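Side-chain contacts in MOSUB1, transcription cofactor (Magnaporthe oryzae, PDB 4AGH), which binds single-stranded DNA and probably acts as a transcriptional coactivator in the nucleus: residues A[87-90]-A[91-95]; A[95-98]-A[99-103]. All coordinates share one frame; numbering follows the deposited sequence.

The chain reaches contact 1 at the end of its antiparallel sheet, where strand 86-90 leads into helix 91-110. Neither contact closes a long loop: each joins residues a turn or so apart on one continuous run of chain. Contact 1 (87-90 with 91-95) caps the helix where it turns nearly at right angles to the strand segment; contact 2 (95-98 with 99-103) follows along the same helix, past its first turn. The two neither nest nor cross but succeed one another, sharing T95, with centres 11 Å apart. Both also touch the second subunit, so strand 86-90, the helix and the dimer partner are tied together.

Contact 1: A[87-90]-A[91-95]; sequences IGLT and VDQYT
T90 and Q93 hold each other by two reciprocal bonds at the start of the helix. The amide N of Q93 gives its hydrogen to OG1 of T90 at 3.1 Å, and the side-chain oxygen OE1 of Q93 receives the backbone N of T90, also at 3.1 Å. The second bond is fairly straight at the hydrogen (161°), but the donor stands above the carbonyl plane of the Q93 amide, 62° out of it. Threonine suits this place because its hydroxyl can face the helix amides: with chi1 at 66°, OG1 sits between the backbone N and the carbonyl carbon and is turned to the first turn. The methyl CG2 of T90 meets NE2 of Q93 at 3.8 Å.

Glutamine is long enough to fold back over the strand end. Its first torsion, with CG anti to the carbonyl carbon, sends the chain back toward the strand, and the extended part beyond CG then carries OE1 to 3.5 Å from CA of L89 and 3.8 Å from its CD2. That oxygen has a further partner, R55 of the second subunit, which also bonds to O of G88; the nearby positive charge would probably polarise the amide and help hold it in place.

Around this pair, Y94 N donates to T90 O at 2.9 Å, beginning the regular helical bonding. CB of Y94 lies 4.5 Å from CB of L89, a loose apolar touch, while the phenol leads away to N105 of the second subunit. Backbone bonds from L89 to I68 and from I87 to I70 hold the strand against strand 65-76, and helix segment 91-95 runs nearly at right angles to strand segment 87-90. The reciprocal pairing of T90 and Q93 is a capping box, placed here at a strand-to-helix corner of the PC4 fold.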
loop_
_atom_site.group_PDB
_atom_site.type_symbol
_atom_site.label_atom_id
_atom_site.label_comp_id
_atom_site.label_asym_id
_atom_site.label_seq_id
_atom_site.Cartn_x
_atom_site.Cartn_y
_atom_site.Cartn_z
ATOM N N ILE A 87 -4.594 -1.049 5.335
ATOM C CA ILE A 87 -3.464 -1.158 6.234
ATOM C C ILE A 87 -2.895 0.236 6.465
ATOM O O ILE A 87 -2.946 1.088 5.570
ATOM C CB ILE A 87 -2.417 -2.137 5.662
ATOM C CG1 ILE A 87 -1.293 -2.399 6.678
ATOM C CG2 ILE A 87 -1.873 -1.620 4.343
ATOM C CD1 ILE A 87 -0.366 -3.548 6.241
ATOM N N GLY A 88 -2.424 0.481 7.686
ATOM C CA GLY A 88 -1.801 1.746 8.026
ATOM C C GLY A 88 -0.307 1.539 8.173
ATOM O O GLY A 88 0.146 0.923 9.136
ATOM N N LEU A 89 0.461 2.022 7.199
ATOM C CA LEU A 89 1.905 1.846 7.223
ATOM C C LEU A 89 2.577 2.927 8.059
ATOM O O LEU A 89 2.191 4.091 8.006
ATOM C CB LEU A 89 2.470 1.922 5.797
ATOM C CG LEU A 89 1.915 0.901 4.811
ATOM C CD1 LEU A 89 2.567 1.124 3.449
ATOM C CD2 LEU A 89 2.156 -0.516 5.320
ATOM N N THR A 90 3.598 2.540 8.816
ATOM C CA THR A 90 4.481 3.520 9.425
ATOM C C THR A 90 5.313 4.157 8.322
ATOM O O THR A 90 5.367 3.654 7.191
ATOM C CB THR A 90 5.451 2.858 10.424
ATOM O OG1 THR A 90 6.339 1.993 9.712
ATOM C CG2 THR A 90 4.683 2.042 11.468
ATOM N N VAL A 91 5.980 5.259 8.650
ATOM C CA VAL A 91 6.791 5.936 7.660
ATOM C C VAL A 91 7.925 5.028 7.201
ATOM O O VAL A 91 8.232 4.976 6.015
ATOM C CB VAL A 91 7.314 7.270 8.208
ATOM C CG1 VAL A 91 8.337 7.889 7.263
ATOM C CG2 VAL A 91 6.132 8.215 8.437
ATOM N N ASP A 92 8.544 4.309 8.139
ATOM C CA ASP A 92 9.644 3.404 7.790
ATOM C C ASP A 92 9.175 2.271 6.881
ATOM O O ASP A 92 9.901 1.835 5.983
ATOM C CB ASP A 92 10.301 2.823 9.046
ATOM C CG ASP A 92 11.163 3.834 9.786
ATOM O OD1 ASP A 92 11.456 4.910 9.224
ATOM O OD2 ASP A 92 11.559 3.539 10.936
ATOM N N GLN A 93 7.963 1.779 7.115
ATOM C CA GLN A 93 7.405 0.736 6.250
ATOM C C GLN A 93 7.123 1.311 4.875
ATOM O O GLN A 93 7.373 0.671 3.853
ATOM C CB GLN A 93 6.122 0.154 6.857
ATOM C CG GLN A 93 6.393 -0.731 8.065
ATOM C CD GLN A 93 5.180 -0.879 8.961
ATOM O OE1 GLN A 93 4.078 -0.476 8.595
ATOM N NE2 GLN A 93 5.381 -1.460 10.143
ATOM N N TYR A 94 6.617 2.539 4.853
ATOM C CA TYR A 94 6.321 3.199 3.588
ATOM C C TYR A 94 7.605 3.446 2.786
ATOM O O TYR A 94 7.641 3.181 1.577
ATOM C CB TYR A 94 5.563 4.505 3.823
ATOM C CG TYR A 94 5.368 5.345 2.584
ATOM C CD1 TYR A 94 4.420 5.000 1.627
ATOM C CD2 TYR A 94 6.116 6.495 2.382
ATOM C CE1 TYR A 94 4.237 5.766 0.497
ATOM C CE2 TYR A 94 5.936 7.277 1.253
ATOM C CZ TYR A 94 4.996 6.910 0.316
ATOM O OH TYR A 94 4.818 7.683 -0.806
ATOM N N THR A 95 8.660 3.916 3.446
ATOM C CA THR A 95 9.921 4.137 2.732
ATOM C C THR A 95 10.555 2.824 2.243
ATOM O O THR A 95 11.176 2.787 1.181
ATOM C CB THR A 95 10.922 4.983 3.548
ATOM O OG1 THR A 95 11.286 4.294 4.751
ATOM C CG2 THR A 95 10.292 6.328 3.908
#

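Contact 2: A[95-98]-A[99-103]; sequences TAFL and KAIPA
The backbone of 95-103 runs as one helix, with K99 N bonded to T95 O at 3.1 Å and A100 N to A96 O at 3.2 Å, before a kink at P102 and A103, where neither nitrogen bonds to the turn before; that of proline has no hydrogen to give. Just ahead of that kink I101 N makes weak bonds to both F97 O and L98 O. The ring carbon CD of P102 packs 3.6 Å from L98 O, where a regular helix would have an N-H donor.

I101 is the residue on which the apolar side chains converge. Its CG1 lies over one face of the F97 ring, 4.1 Å from the centroid and 16° off the normal, a CH-pi contact. The terminal methyl CD1 reaches the ring at CE2 (3.7 Å) and also meets CD2 of L98 at 3.8 Å, so this one unbranched arm serves both neighbours. In I101, CG1 is anti to the carbonyl carbon (chi1 -78°), which sends that arm back toward the preceding turn. L98 runs alongside it, pointing the same way, whereas F97 crosses it at a slant. Isoleucine suits the place because its longer branch can lie on the ring while its end methyl reaches L98.

K99 occupies the exposed flank. Its methylenes follow the backbone, CG standing 3.2 Å from T95 O, and a bend at the last torsion brings NZ back to 3.6 Å from the same T95 O. T95 OG1 lies within hydrogen-bonding reach of D92 O and, more weakly, of V91 O. Small A100 is buried and needs little room.

Across the dimer, F97 meets F97 of the second subunit with ring planes about 35° apart, and I101 packs on its own counterpart there. The F97-I101 pair is thus an i to i+4 contact on the face of helix 91-110 that packs against the second subunit, consistent with the dimer of PC4-family proteins.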
loop_
_atom_site.group_PDB
_atom_site.type_symbol
_atom_site.label_atom_id
_atom_site.label_comp_id
_atom_site.label_asym_id
_atom_site.label_seq_id
_atom_site.Cartn_x
_atom_site.Cartn_y
_atom_site.Cartn_z
ATOM N N THR A 95 8.660 3.916 3.446
ATOM C CA THR A 95 9.921 4.137 2.732
ATOM C C THR A 95 10.555 2.824 2.243
ATOM O O THR A 95 11.176 2.787 1.181
ATOM C CB THR A 95 10.922 4.983 3.548
ATOM O OG1 THR A 95 11.286 4.294 4.751
ATOM C CG2 THR A 95 10.292 6.328 3.908
ATOM N N ALA A 96 10.391 1.748 3.010
ATOM C CA ALA A 96 10.854 0.430 2.558
ATOM C C ALA A 96 10.064 -0.028 1.340
ATOM O O ALA A 96 10.609 -0.637 0.421
ATOM C CB ALA A 96 10.743 -0.595 3.683
ATOM N N PHE A 97 8.764 0.256 1.339
ATOM C CA PHE A 97 7.933 0.011 0.169
ATOM C C PHE A 97 8.452 0.811 -1.030
ATOM O O PHE A 97 8.607 0.274 -2.126
ATOM C CB PHE A 97 6.476 0.353 0.480
ATOM C CG PHE A 97 5.573 0.319 -0.714
ATOM C CD1 PHE A 97 5.338 -0.864 -1.393
ATOM C CD2 PHE A 97 4.971 1.476 -1.170
ATOM C CE1 PHE A 97 4.491 -0.897 -2.487
ATOM C CE2 PHE A 97 4.148 1.447 -2.273
ATOM C CZ PHE A 97 3.900 0.253 -2.928
ATOM N N LEU A 98 8.765 2.086 -0.819
ATOM C CA LEU A 98 9.309 2.885 -1.919
ATOM C C LEU A 98 10.568 2.252 -2.516
ATOM O O LEU A 98 10.786 2.300 -3.728
ATOM C CB LEU A 98 9.638 4.307 -1.444
ATOM C CG LEU A 98 8.447 5.179 -1.041
ATOM C CD1 LEU A 98 8.926 6.598 -0.704
ATOM C CD2 LEU A 98 7.417 5.214 -2.163
ATOM N N LYS A 99 11.417 1.695 -1.659
ATOM C CA LYS A 99 12.678 1.126 -2.120
ATOM C C LYS A 99 12.438 -0.144 -2.932
ATOM O O LYS A 99 13.234 -0.487 -3.811
ATOM C CB LYS A 99 13.607 0.830 -0.943
ATOM C CG LYS A 99 14.037 2.063 -0.159
ATOM C CD LYS A 99 15.245 1.766 0.728
ATOM C CE LYS A 99 15.473 2.871 1.757
ATOM N NZ LYS A 99 14.426 2.881 2.821
ATOM N N ALA A 100 11.332 -0.829 -2.645
ATOM C CA ALA A 100 10.970 -2.059 -3.364
ATOM C C ALA A 100 10.240 -1.810 -4.689
ATOM O O ALA A 100 10.146 -2.704 -5.524
ATOM C CB ALA A 100 10.110 -2.956 -2.477
ATOM N N ILE A 101 9.712 -0.607 -4.873
ATOM C CA ILE A 101 8.894 -0.297 -6.043
ATOM C C ILE A 101 9.577 -0.580 -7.404
ATOM O O ILE A 101 8.953 -1.131 -8.303
ATOM C CB ILE A 101 8.326 1.136 -5.965
ATOM C CG1 ILE A 101 7.124 1.165 -5.007
ATOM C CG2 ILE A 101 7.916 1.631 -7.335
ATOM C CD1 ILE A 101 6.571 2.561 -4.771
ATOM N N PRO A 102 10.856 -0.214 -7.559
ATOM C CA PRO A 102 11.467 -0.572 -8.849
ATOM C C PRO A 102 11.411 -2.079 -9.147
ATOM O O PRO A 102 11.163 -2.473 -10.289
ATOM C CB PRO A 102 12.913 -0.088 -8.689
ATOM C CG PRO A 102 12.786 1.100 -7.763
ATOM C CD PRO A 102 11.711 0.695 -6.773
ATOM N N ALA A 103 11.621 -2.913 -8.132
ATOM C CA ALA A 103 11.588 -4.364 -8.329
ATOM C C ALA A 103 10.162 -4.864 -8.551
ATOM O O ALA A 103 9.927 -5.778 -9.351
ATOM C CB ALA A 103 12.225 -5.082 -7.143
#